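Local coordinates for protein putative nucleotide sugar epimerase/ dehydratase (Bordetella bronchiseptica, PDB 2Q1S) that binds NADH and is probably a nucleotide-sugar epimerase or dehydratase of the extended short-chain dehydrogenase/reductase type, acting in lipopolysaccharide O-antigen biosynthesis, at residues Y240-G245 with K299-T304; E99-F104 with F140-K145; V255-F260 with L313-W318. One frame throughout, in Å; residues are numbered along the deposited sequence.

Followed from the N terminus, contact 2 closes first: Glu99-Phe104 leads into the strand 102-105 and Phe140-Lys145 into the strand 145-151, so two neighbouring parallel strands of the Rossmann sheet are joined across a helical connection. The other two close later, on the opposite side of the chain's centre. Contact 1 packs the end of the helix 234-243 on that of the helix 293-304. Contact 3 brings the loop 313-318 back to the start of the strand 257-262. Contacts 1 and 3 cross, because Val255-Phe260 lies between the segments of contact 1 and Leu313-Trp318 follows both. Their nearest atoms stay about 8 Å apart, whereas the centres of contacts 2 and 3 are about 42 Å apart.

Contact 1. Residues Y240-G245 with K299-T304; sequences YKALKG and KINEIT
The last turns of two helices meet here, Ala242 facing Asn301 with their CA atoms 6.1 Å apart and Leu243 coming equally near Thr304. The first helix stops in a Schellman motif: Gly245 takes a positive phi (75°), and its N bonds back to Ala242 O. No hydrogen bond joins the two segments, and the packing centres on the small Ala242, with Ile300, Thr304 and Leu243 around it. The methyl of Ala242 points toward the second helix. Ile300 brings its CG2 branch to within 3.6 Å of Ala242 CB, Thr304 OG1 approaches the same CB at 3.4 Å, and Asn301 OD1 comes to 3.9 Å from it. The Thr304 hydroxyl turns back to its own helix, OG1 donating to Ile300 O at 2.7 Å. Thr304 N reaches the same carbonyl from the other face of its plane, and chi1 of 58° sets the hydroxyl between the backbone N and carbonyl carbon for this bond. The torsion also carries CG2 toward Leu243, whose CD2 it meets at 3.8 Å, the two side chains crossing at about a right angle. Asn301 OD1 has its polar partner in Asn306 ND2, just past the helix end. Around this pair, Ile300 also packs on Phe238 and Ile239 of the helix 234-243, while Leu243 touches Lys355 and Ile303 touches Ile351, both of the helix 343-356.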
loop_
_atom_site.group_PDB
_atom_site.type_symbol
_atom_site.label_atom_id
_atom_site.label_comp_id
_atom_site.label_asym_id
_atom_site.label_seq_id
_atom_site.Cartn_x
_atom_site.Cartn_y
_atom_site.Cartn_z
ATOM N N TYR A 240 -30.693 8.146 15.187
ATOM C CA TYR A 240 -30.535 8.976 16.378
ATOM C C TYR A 240 -31.402 10.240 16.287
ATOM O O TYR A 240 -32.196 10.522 17.205
ATOM C CB TYR A 240 -29.059 9.345 16.615
ATOM C CG TYR A 240 -28.878 10.269 17.797
ATOM C CD1 TYR A 240 -28.899 9.777 19.107
ATOM C CD2 TYR A 240 -28.742 11.649 17.609
ATOM C CE1 TYR A 240 -28.775 10.642 20.202
ATOM C CE2 TYR A 240 -28.585 12.507 18.681
ATOM C CZ TYR A 240 -28.616 12.005 19.974
ATOM O OH TYR A 240 -28.478 12.871 21.037
ATOM N N LYS A 241 -31.269 10.979 15.179
ATOM C CA LYS A 241 -31.969 12.263 15.011
ATOM C C LYS A 241 -33.487 12.063 14.961
ATOM O O LYS A 241 -34.249 12.877 15.509
ATOM C CB LYS A 241 -31.458 13.013 13.776
ATOM C CG LYS A 241 -30.064 13.606 13.970
ATOM C CD LYS A 241 -29.480 14.222 12.712
ATOM C CE LYS A 241 -28.420 15.267 13.110
ATOM N NZ LYS A 241 -27.592 15.718 11.960
ATOM N N ALA A 242 -33.923 10.985 14.307
ATOM C CA ALA A 242 -35.348 10.635 14.238
ATOM C C ALA A 242 -35.927 10.328 15.618
ATOM O O ALA A 242 -37.015 10.816 15.969
ATOM C CB ALA A 242 -35.560 9.470 13.312
ATOM N N LEU A 243 -35.192 9.542 16.401
ATOM C CA LEU A 243 -35.552 9.256 17.796
ATOM C C LEU A 243 -35.619 10.500 18.689
ATOM O O LEU A 243 -36.299 10.486 19.704
ATOM C CB LEU A 243 -34.595 8.214 18.401
ATOM C CG LEU A 243 -34.762 6.746 17.973
ATOM C CD1 LEU A 243 -33.749 5.905 18.718
ATOM C CD2 LEU A 243 -36.180 6.256 18.291
ATOM N N LYS A 244 -34.902 11.555 18.305
ATOM C CA LYS A 244 -34.880 12.810 19.035
ATOM C C LYS A 244 -35.904 13.794 18.452
ATOM O O LYS A 244 -35.985 14.949 18.887
ATOM C CB LYS A 244 -33.489 13.466 19.023
ATOM C CG LYS A 244 -32.341 12.667 19.643
ATOM C CD LYS A 244 -32.553 12.280 21.096
ATOM C CE LYS A 244 -32.415 13.464 22.056
ATOM N NZ LYS A 244 -32.378 12.980 23.452
ATOM N N GLY A 245 -36.625 13.334 17.422
ATOM C CA GLY A 245 -37.678 14.143 16.814
ATOM C C GLY A 245 -37.148 15.268 15.941
ATOM O O GLY A 245 -37.829 16.280 15.737
ATOM N N LYS A 299 -38.364 5.623 5.710
ATOM C CA LYS A 299 -38.576 4.406 6.511
ATOM C C LYS A 299 -38.259 4.623 7.992
ATOM O O LYS A 299 -39.033 4.244 8.861
ATOM C CB LYS A 299 -37.711 3.263 5.972
ATOM C CG LYS A 299 -38.227 2.639 4.676
ATOM C CD LYS A 299 -37.081 2.006 3.895
ATOM C CE LYS A 299 -37.553 1.000 2.855
ATOM N NZ LYS A 299 -38.517 1.494 1.852
ATOM N N ILE A 300 -37.109 5.226 8.269
ATOM C CA ILE A 300 -36.719 5.543 9.636
ATOM C C ILE A 300 -37.735 6.480 10.310
ATOM O O ILE A 300 -38.128 6.268 11.466
ATOM C CB ILE A 300 -35.287 6.137 9.677
ATOM C CG1 ILE A 300 -34.261 5.068 9.304
ATOM C CG2 ILE A 300 -34.974 6.696 11.079
ATOM C CD1 ILE A 300 -32.860 5.627 9.044
ATOM N N ASN A 301 -38.172 7.510 9.592
ATOM C CA ASN A 301 -39.195 8.407 10.124
ATOM C C ASN A 301 -40.488 7.648 10.436
ATOM O O ASN A 301 -41.059 7.793 11.520
ATOM C CB ASN A 301 -39.431 9.589 9.176
ATOM C CG ASN A 301 -38.362 10.687 9.310
ATOM O OD1 ASN A 301 -37.562 10.703 10.255
ATOM N ND2 ASN A 301 -38.363 11.619 8.365
ATOM N N GLU A 302 -40.918 6.789 9.509
ATOM C CA GLU A 302 -42.176 6.064 9.692
ATOM C C GLU A 302 -42.108 5.074 10.875
ATOM O O GLU A 302 -43.067 4.961 11.635
ATOM C CB GLU A 302 -42.637 5.413 8.378
ATOM C CG GLU A 302 -42.254 3.940 8.184
ATOM C CD GLU A 302 -43.307 2.983 8.751
ATOM O OE1 GLU A 302 -44.451 3.416 8.997
ATOM O OE2 GLU A 302 -42.973 1.793 8.952
ATOM N N ILE A 303 -40.970 4.398 11.042
ATOM C CA ILE A 303 -40.785 3.447 12.147
ATOM C C ILE A 303 -40.668 4.162 13.506
ATOM O O ILE A 303 -41.185 3.670 14.532
ATOM C CB ILE A 303 -39.538 2.528 11.929
ATOM C CG1 ILE A 303 -39.657 1.693 10.643
ATOM C CG2 ILE A 303 -39.325 1.589 13.121
ATOM C CD1 ILE A 303 -38.342 1.032 10.173
ATOM N N THR A 304 -39.996 5.317 13.520
ATOM C CA THR A 304 -39.786 6.072 14.763
ATOM C C THR A 304 -40.941 6.984 15.150
ATOM O O THR A 304 -41.042 7.363 16.312
ATOM C CB THR A 304 -38.492 6.927 14.739
ATOM O OG1 THR A 304 -38.531 7.833 13.630
ATOM C CG2 THR A 304 -37.252 6.037 14.639
#

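Contact 2. Residues E99-F104 with F140-K145; sequences EYDYVF and FKRLKK
Asp101 and Arg142 form the centre of a salt-bridge network completed by Lys144. The arginine grips the carboxylate side-on, with one nitrogen to each oxygen. Arg142 NE donates to Asp101 OD1 at 2.9 Å in a nearly straight bond (171°) that lies in the guanidinium plane but comes from above the carboxylate. Arg142 NH2 takes Asp101 OD2 on the syn side but tilted out of the carboxylate plane, in a more bent bond, and the two planes end up 53° apart. Lys144 NZ reaches Asp101 OD1 at 2.8 Å on the anti side, from the face opposite NE, and also donates to Arg142 O. Bends at chi2 and chi3 fold the lysine alongside the aspartate. Two positive charges on one carboxylate probably favour its ionised form; Asp101 OD2 is held further by Asn34 N.

Glu99 O, itself hydrogen-bonded to Asn34 ND2, lies over one face of the Arg142 guanidinium, 3.5 Å above its centre, a contact and not a hydrogen bond.

Main-chain hydrogen bonds start the parallel pairing. Lys144 N donates to Asp101 O at 2.8 Å, and Val103 N to Lys145 O at 3.1 Å, with Tyr102 and Lys145 forming the bridge.

Apolar contacts lie on both sides of the sheet. Leu143 CD2 meets Val103 CG2 at 3.7 Å, next to Leu137 of the helix 128-137. On the face of Tyr102 and Lys145, the tyrosine ring receives Lys145 CB at its edge, 3.7 Å from Tyr102 CD1, and Lys144 CB lies obliquely to it. Lys145 NZ turns away to Gly277 O and Ala274 O.

The arrangement is that of a Rossmann fold, its parallel strands 102-105 and 145-151 side by side and linked by a helical crossover; the side chain of Val103 is about 11 Å from the bound NADH.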
loop_
_atom_site.group_PDB
_atom_site.type_symbol
_atom_site.label_atom_id
_atom_site.label_comp_id
_atom_site.label_asym_id
_atom_site.label_seq_id
_atom_site.Cartn_x
_atom_site.Cartn_y
_atom_site.Cartn_z
ATOM N N GLU A 99 -2.330 -21.378 17.849
ATOM C CA GLU A 99 -3.470 -21.998 18.529
ATOM C C GLU A 99 -4.820 -21.596 17.936
ATOM O O GLU A 99 -5.862 -21.825 18.544
ATOM C CB GLU A 99 -3.425 -21.638 20.033
ATOM C CG GLU A 99 -3.740 -20.170 20.309
ATOM C CD GLU A 99 -3.783 -19.811 21.792
ATOM O OE1 GLU A 99 -4.581 -20.417 22.545
ATOM O OE2 GLU A 99 -3.003 -18.934 22.208
ATOM N N TYR A 100 -4.799 -20.990 16.749
ATOM C CA TYR A 100 -6.012 -20.492 16.121
ATOM C C TYR A 100 -6.375 -21.266 14.883
ATOM O O TYR A 100 -5.529 -21.559 14.020
ATOM C CB TYR A 100 -5.854 -19.017 15.713
ATOM C CG TYR A 100 -5.414 -18.148 16.873
ATOM C CD1 TYR A 100 -6.351 -17.672 17.829
ATOM C CD2 TYR A 100 -4.066 -17.795 17.035
ATOM C CE1 TYR A 100 -5.940 -16.907 18.951
ATOM C CE2 TYR A 100 -3.663 -17.003 18.135
ATOM C CZ TYR A 100 -4.597 -16.567 19.064
ATOM O OH TYR A 100 -4.136 -15.789 20.113
ATOM N N ASP A 101 -7.641 -21.610 14.788
ATOM C CA ASP A 101 -8.196 -22.205 13.597
ATOM C C ASP A 101 -8.588 -21.154 12.566
ATOM O O ASP A 101 -8.485 -21.395 11.364
ATOM C CB ASP A 101 -9.397 -23.071 13.977
ATOM C CG ASP A 101 -9.020 -24.144 14.952
ATOM O OD1 ASP A 101 -8.199 -25.001 14.595
ATOM O OD2 ASP A 101 -9.515 -24.081 16.093
ATOM N N TYR A 102 -9.091 -20.031 13.053
ATOM C CA TYR A 102 -9.572 -18.937 12.186
ATOM C C TYR A 102 -9.157 -17.634 12.733
ATOM O O TYR A 102 -9.092 -17.432 13.952
ATOM C CB TYR A 102 -11.103 -18.978 12.026
ATOM C CG TYR A 102 -11.575 -20.239 11.362
ATOM C CD1 TYR A 102 -11.506 -20.385 9.972
ATOM C CD2 TYR A 102 -12.047 -21.340 12.111
ATOM C CE1 TYR A 102 -11.889 -21.541 9.332
ATOM C CE2 TYR A 102 -12.437 -22.524 11.489
ATOM C CZ TYR A 102 -12.385 -22.644 10.075
ATOM O OH TYR A 102 -12.767 -23.813 9.440
ATOM N N VAL A 103 -8.794 -16.730 11.823
ATOM C CA VAL A 103 -8.524 -15.344 12.196
ATOM C C VAL A 103 -9.389 -14.457 11.331
ATOM O O VAL A 103 -9.481 -14.673 10.146
ATOM C CB VAL A 103 -7.002 -14.968 11.975
ATOM C CG1 VAL A 103 -6.748 -13.444 12.074
ATOM C CG2 VAL A 103 -6.114 -15.740 12.922
ATOM N N PHE A 104 -10.086 -13.526 11.959
ATOM C CA PHE A 104 -10.855 -12.469 11.253
ATOM C C PHE A 104 -10.143 -11.155 11.499
ATOM O O PHE A 104 -9.971 -10.783 12.625
ATOM C CB PHE A 104 -12.293 -12.396 11.779
ATOM C CG PHE A 104 -13.092 -13.640 11.519
ATOM C CD1 PHE A 104 -13.060 -14.720 12.421
ATOM C CD2 PHE A 104 -13.834 -13.793 10.344
ATOM C CE1 PHE A 104 -13.789 -15.887 12.194
ATOM C CE2 PHE A 104 -14.601 -14.952 10.115
ATOM C CZ PHE A 104 -14.544 -16.025 11.033
ATOM N N PHE A 140 2.240 -20.135 10.734
ATOM C CA PHE A 140 1.285 -20.903 11.561
ATOM C C PHE A 140 0.604 -22.017 10.749
ATOM O O PHE A 140 0.208 -21.834 9.581
ATOM C CB PHE A 140 0.199 -19.994 12.133
ATOM C CG PHE A 140 0.639 -19.140 13.306
ATOM C CD1 PHE A 140 1.984 -19.012 13.637
ATOM C CD2 PHE A 140 -0.318 -18.424 14.049
ATOM C CE1 PHE A 140 2.366 -18.212 14.728
ATOM C CE2 PHE A 140 0.038 -17.644 15.100
ATOM C CZ PHE A 140 1.379 -17.527 15.448
ATOM N N LYS A 141 0.435 -23.154 11.401
ATOM C CA LYS A 141 0.028 -24.378 10.732
ATOM C C LYS A 141 -1.399 -24.821 11.084
ATOM O O LYS A 141 -2.017 -25.560 10.323
ATOM C CB LYS A 141 1.019 -25.518 11.069
ATOM C CG LYS A 141 2.446 -25.338 10.482
ATOM C CD LYS A 141 2.360 -25.412 8.955
ATOM C CE LYS A 141 3.704 -25.474 8.257
ATOM N NZ LYS A 141 4.375 -24.174 8.260
ATOM N N ARG A 142 -1.910 -24.344 12.213
ATOM C CA ARG A 142 -3.269 -24.699 12.646
ATOM C C ARG A 142 -4.308 -23.855 11.893
ATOM O O ARG A 142 -5.471 -24.217 11.855
ATOM C CB ARG A 142 -3.414 -24.478 14.153
ATOM C CG ARG A 142 -4.735 -24.997 14.690
ATOM C CD ARG A 142 -4.778 -25.074 16.208
ATOM N NE ARG A 142 -6.164 -25.184 16.672
ATOM C CZ ARG A 142 -6.553 -25.243 17.936
ATOM N NH1 ARG A 142 -5.666 -25.351 18.920
ATOM N NH2 ARG A 142 -7.848 -25.266 18.213
ATOM N N LEU A 143 -3.875 -22.736 11.294
ATOM C CA LEU A 143 -4.812 -21.849 10.568
ATOM C C LEU A 143 -5.499 -22.474 9.404
ATOM O O LEU A 143 -4.819 -22.959 8.497
ATOM C CB LEU A 143 -4.070 -20.679 9.973
ATOM C CG LEU A 143 -3.782 -19.576 10.916
ATOM C CD1 LEU A 143 -2.928 -18.533 10.181
ATOM C CD2 LEU A 143 -5.076 -18.906 11.422
ATOM N N LYS A 144 -6.830 -22.488 9.407
ATOM C CA LYS A 144 -7.608 -22.901 8.246
ATOM C C LYS A 144 -7.908 -21.723 7.321
ATOM O O LYS A 144 -7.961 -21.931 6.117
ATOM C CB LYS A 144 -8.964 -23.542 8.617
ATOM C CG LYS A 144 -9.004 -25.062 8.754
ATOM C CD LYS A 144 -8.002 -25.531 9.786
ATOM C CE LYS A 144 -8.635 -25.624 11.133
ATOM N NZ LYS A 144 -7.697 -26.256 12.137
ATOM N N LYS A 145 -8.256 -20.571 7.891
ATOM C CA LYS A 145 -8.633 -19.393 7.089
ATOM C C LYS A 145 -8.379 -18.143 7.850
ATOM O O LYS A 145 -8.513 -18.103 9.069
ATOM C CB LYS A 145 -10.113 -19.453 6.678
ATOM C CG LYS A 145 -10.384 -19.116 5.171
ATOM C CD LYS A 145 -9.757 -20.120 4.202
ATOM C CE LYS A 145 -10.429 -21.497 4.289
ATOM N NZ LYS A 145 -11.839 -21.430 3.828
#

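Contact 3. Residues V255-F260 with L313-W318; sequences VATRDF and LPKRPW
Val255 overlaps the backbone of Leu313 and Pro314, its CG1 methyl set against two successive carbonyl oxygens, at 3.4 Å from Pro314 O and 3.5 Å from Leu313 O. This is surface packing at the rim of the extended short-chain dehydrogenase/reductase fold, where the loop between the helices 293-304 and 329-335 lies over the residues that lead into the strand 257-262. A chi1 of -63° places CG1 anti to the carbonyl carbon, and the valine points toward the loop. Leu313 adds a looser apolar touch, with its CB 4.2 Å from Val255 CG1. The chains come nearest at Val255 and Lys315, whose CA atoms are 4.7 Å apart.

No hydrogen bond crosses between the two segments, but Asn320, two residues past the loop segment, grips the strand side with both ends of its amide, ND2 to Val255 O and OD1 from Thr257 N; Lys315 also touches Asn320. A backbone bond from Leu313 to Gly253 anchors the loop just before Val255, while Ala256 and Arg258 bond to Ile293 and Thr291.

Arg258, in the same strand, bonds through NH1 to Asn210 OD1. Both residues belong to a UDP-binding site seen in this protein, although no UDP is bound to this chain. The loop thus packs on the segment that carries Arg258 of the site; the side chain of Val255 is about 8 Å from that of Glu251, also a UDP-site residue.

Lys315 supplies the second side chain of the contact. It runs extended from the backbone, with CG anti to N (chi1 -180°), and lies across Val255 O, with Lys315 CG 3.6 Å from that oxygen. A bend at chi3 then brings Lys315 CD to the methyl of Thr257, CG2, at 3.8 Å, the two side chains crossing at about a right angle.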
loop_
_atom_site.group_PDB
_atom_site.type_symbol
_atom_site.label_atom_id
_atom_site.label_comp_id
_atom_site.label_asym_id
_atom_site.label_seq_id
_atom_site.Cartn_x
_atom_site.Cartn_y
_atom_site.Cartn_z
ATOM N N VAL A 255 -30.997 11.685 -3.243
ATOM C CA VAL A 255 -31.040 10.942 -4.503
ATOM C C VAL A 255 -29.974 9.836 -4.569
ATOM O O VAL A 255 -30.109 8.893 -5.346
ATOM C CB VAL A 255 -30.959 11.864 -5.755
ATOM C CG1 VAL A 255 -32.169 12.794 -5.815
ATOM C CG2 VAL A 255 -29.659 12.674 -5.795
ATOM N N ALA A 256 -28.927 9.956 -3.751
ATOM C CA ALA A 256 -27.887 8.933 -3.680
ATOM C C ALA A 256 -28.505 7.597 -3.287
ATOM O O ALA A 256 -29.389 7.565 -2.421
ATOM C CB ALA A 256 -26.808 9.330 -2.683
ATOM N N THR A 257 -28.061 6.515 -3.942
ATOM C CA THR A 257 -28.488 5.160 -3.586
ATOM C C THR A 257 -27.322 4.362 -3.036
ATOM O O THR A 257 -26.158 4.532 -3.458
ATOM C CB THR A 257 -29.093 4.344 -4.777
ATOM O OG1 THR A 257 -28.144 4.247 -5.851
ATOM C CG2 THR A 257 -30.425 4.947 -5.267
ATOM N N ARG A 258 -27.645 3.482 -2.092
ATOM C CA ARG A 258 -26.650 2.565 -1.543
ATOM C C ARG A 258 -27.192 1.146 -1.419
ATOM O O ARG A 258 -28.408 0.948 -1.314
ATOM C CB ARG A 258 -26.198 3.081 -0.191
ATOM C CG ARG A 258 -25.605 4.485 -0.278
ATOM C CD ARG A 258 -24.807 4.780 0.951
ATOM N NE ARG A 258 -24.600 6.214 1.124
ATOM C CZ ARG A 258 -23.871 6.743 2.099
ATOM N NH1 ARG A 258 -23.263 5.959 2.977
ATOM N NH2 ARG A 258 -23.747 8.055 2.190
ATOM N N ASP A 259 -26.288 0.162 -1.435
ATOM C CA ASP A 259 -26.656 -1.225 -1.216
ATOM C C ASP A 259 -26.437 -1.531 0.267
ATOM O O ASP A 259 -25.391 -2.049 0.646
ATOM C CB ASP A 259 -25.793 -2.124 -2.127
ATOM C CG ASP A 259 -26.037 -3.610 -1.915
ATOM O OD1 ASP A 259 -26.455 -3.996 -0.801
ATOM O OD2 ASP A 259 -25.771 -4.403 -2.848
ATOM N N PHE A 260 -27.402 -1.170 1.111
ATOM C CA PHE A 260 -27.254 -1.408 2.547
ATOM C C PHE A 260 -27.332 -2.905 2.819
ATOM O O PHE A 260 -28.071 -3.633 2.132
ATOM C CB PHE A 260 -28.345 -0.685 3.345
ATOM C CG PHE A 260 -28.261 0.814 3.261
ATOM C CD1 PHE A 260 -27.340 1.511 4.023
ATOM C CD2 PHE A 260 -29.102 1.528 2.395
ATOM C CE1 PHE A 260 -27.246 2.905 3.934
ATOM C CE2 PHE A 260 -29.012 2.915 2.298
ATOM C CZ PHE A 260 -28.081 3.605 3.075
ATOM N N LEU A 313 -35.937 14.860 -3.197
ATOM C CA LEU A 313 -36.001 15.189 -4.614
ATOM C C LEU A 313 -36.043 13.898 -5.430
ATOM O O LEU A 313 -35.582 12.850 -4.957
ATOM C CB LEU A 313 -34.774 16.010 -5.028
ATOM C CG LEU A 313 -34.707 17.496 -4.651
ATOM C CD1 LEU A 313 -33.281 18.034 -4.886
ATOM C CD2 LEU A 313 -35.744 18.320 -5.390
ATOM N N PRO A 314 -36.578 13.959 -6.658
ATOM C CA PRO A 314 -36.621 12.769 -7.503
ATOM C C PRO A 314 -35.216 12.367 -7.976
ATOM O O PRO A 314 -34.405 13.228 -8.350
ATOM C CB PRO A 314 -37.486 13.223 -8.697
ATOM C CG PRO A 314 -37.246 14.686 -8.781
ATOM C CD PRO A 314 -37.153 15.134 -7.339
ATOM N N LYS A 315 -34.917 11.072 -7.950
ATOM C CA LYS A 315 -33.630 10.597 -8.441
ATOM C C LYS A 315 -33.587 10.647 -9.980
ATOM O O LYS A 315 -34.491 10.148 -10.634
ATOM C CB LYS A 315 -33.389 9.170 -7.946
ATOM C CG LYS A 315 -32.081 8.564 -8.390
ATOM C CD LYS A 315 -32.004 7.078 -7.953
ATOM C CE LYS A 315 -32.900 6.189 -8.834
ATOM N NZ LYS A 315 -33.190 4.879 -8.197
ATOM N N ARG A 316 -32.509 11.203 -10.530
ATOM C CA ARG A 316 -32.386 11.294 -11.996
ATOM C C ARG A 316 -31.265 10.363 -12.504
ATOM O O ARG A 316 -30.468 9.911 -11.698
ATOM C CB ARG A 316 -32.138 12.758 -12.409
ATOM C CG ARG A 316 -33.316 13.723 -12.128
ATOM C CD ARG A 316 -34.474 13.512 -13.036
ATOM N NE ARG A 316 -35.392 14.663 -12.953
ATOM C CZ ARG A 316 -36.668 14.631 -12.579
ATOM N NH1 ARG A 316 -37.290 13.494 -12.287
ATOM N NH2 ARG A 316 -37.358 15.771 -12.533
ATOM N N PRO A 317 -31.248 10.026 -13.824
ATOM C CA PRO A 317 -30.200 9.092 -14.321
ATOM C C PRO A 317 -28.734 9.471 -14.052
ATOM O O PRO A 317 -27.892 8.585 -13.892
ATOM C CB PRO A 317 -30.504 9.021 -15.829
ATOM C CG PRO A 317 -31.975 9.262 -15.904
ATOM C CD PRO A 317 -32.163 10.397 -14.911
ATOM N N TRP A 318 -28.437 10.765 -13.970
ATOM C CA TRP A 318 -27.075 11.234 -13.661
ATOM C C TRP A 318 -26.722 11.203 -12.202
ATOM O O TRP A 318 -25.551 11.367 -11.866
ATOM C CB TRP A 318 -26.855 12.650 -14.213
ATOM C CG TRP A 318 -27.962 13.638 -13.945
ATOM C CD1 TRP A 318 -27.993 14.548 -12.916
ATOM C CD2 TRP A 318 -29.171 13.833 -14.697
ATOM N NE1 TRP A 318 -29.143 15.296 -13.004
ATOM C CE2 TRP A 318 -29.895 14.874 -14.068
ATOM C CE3 TRP A 318 -29.732 13.207 -15.818
ATOM C CZ2 TRP A 318 -31.141 15.330 -14.543
ATOM C CZ3 TRP A 318 -30.976 13.671 -16.313
ATOM C CH2 TRP A 318 -31.675 14.715 -15.661
#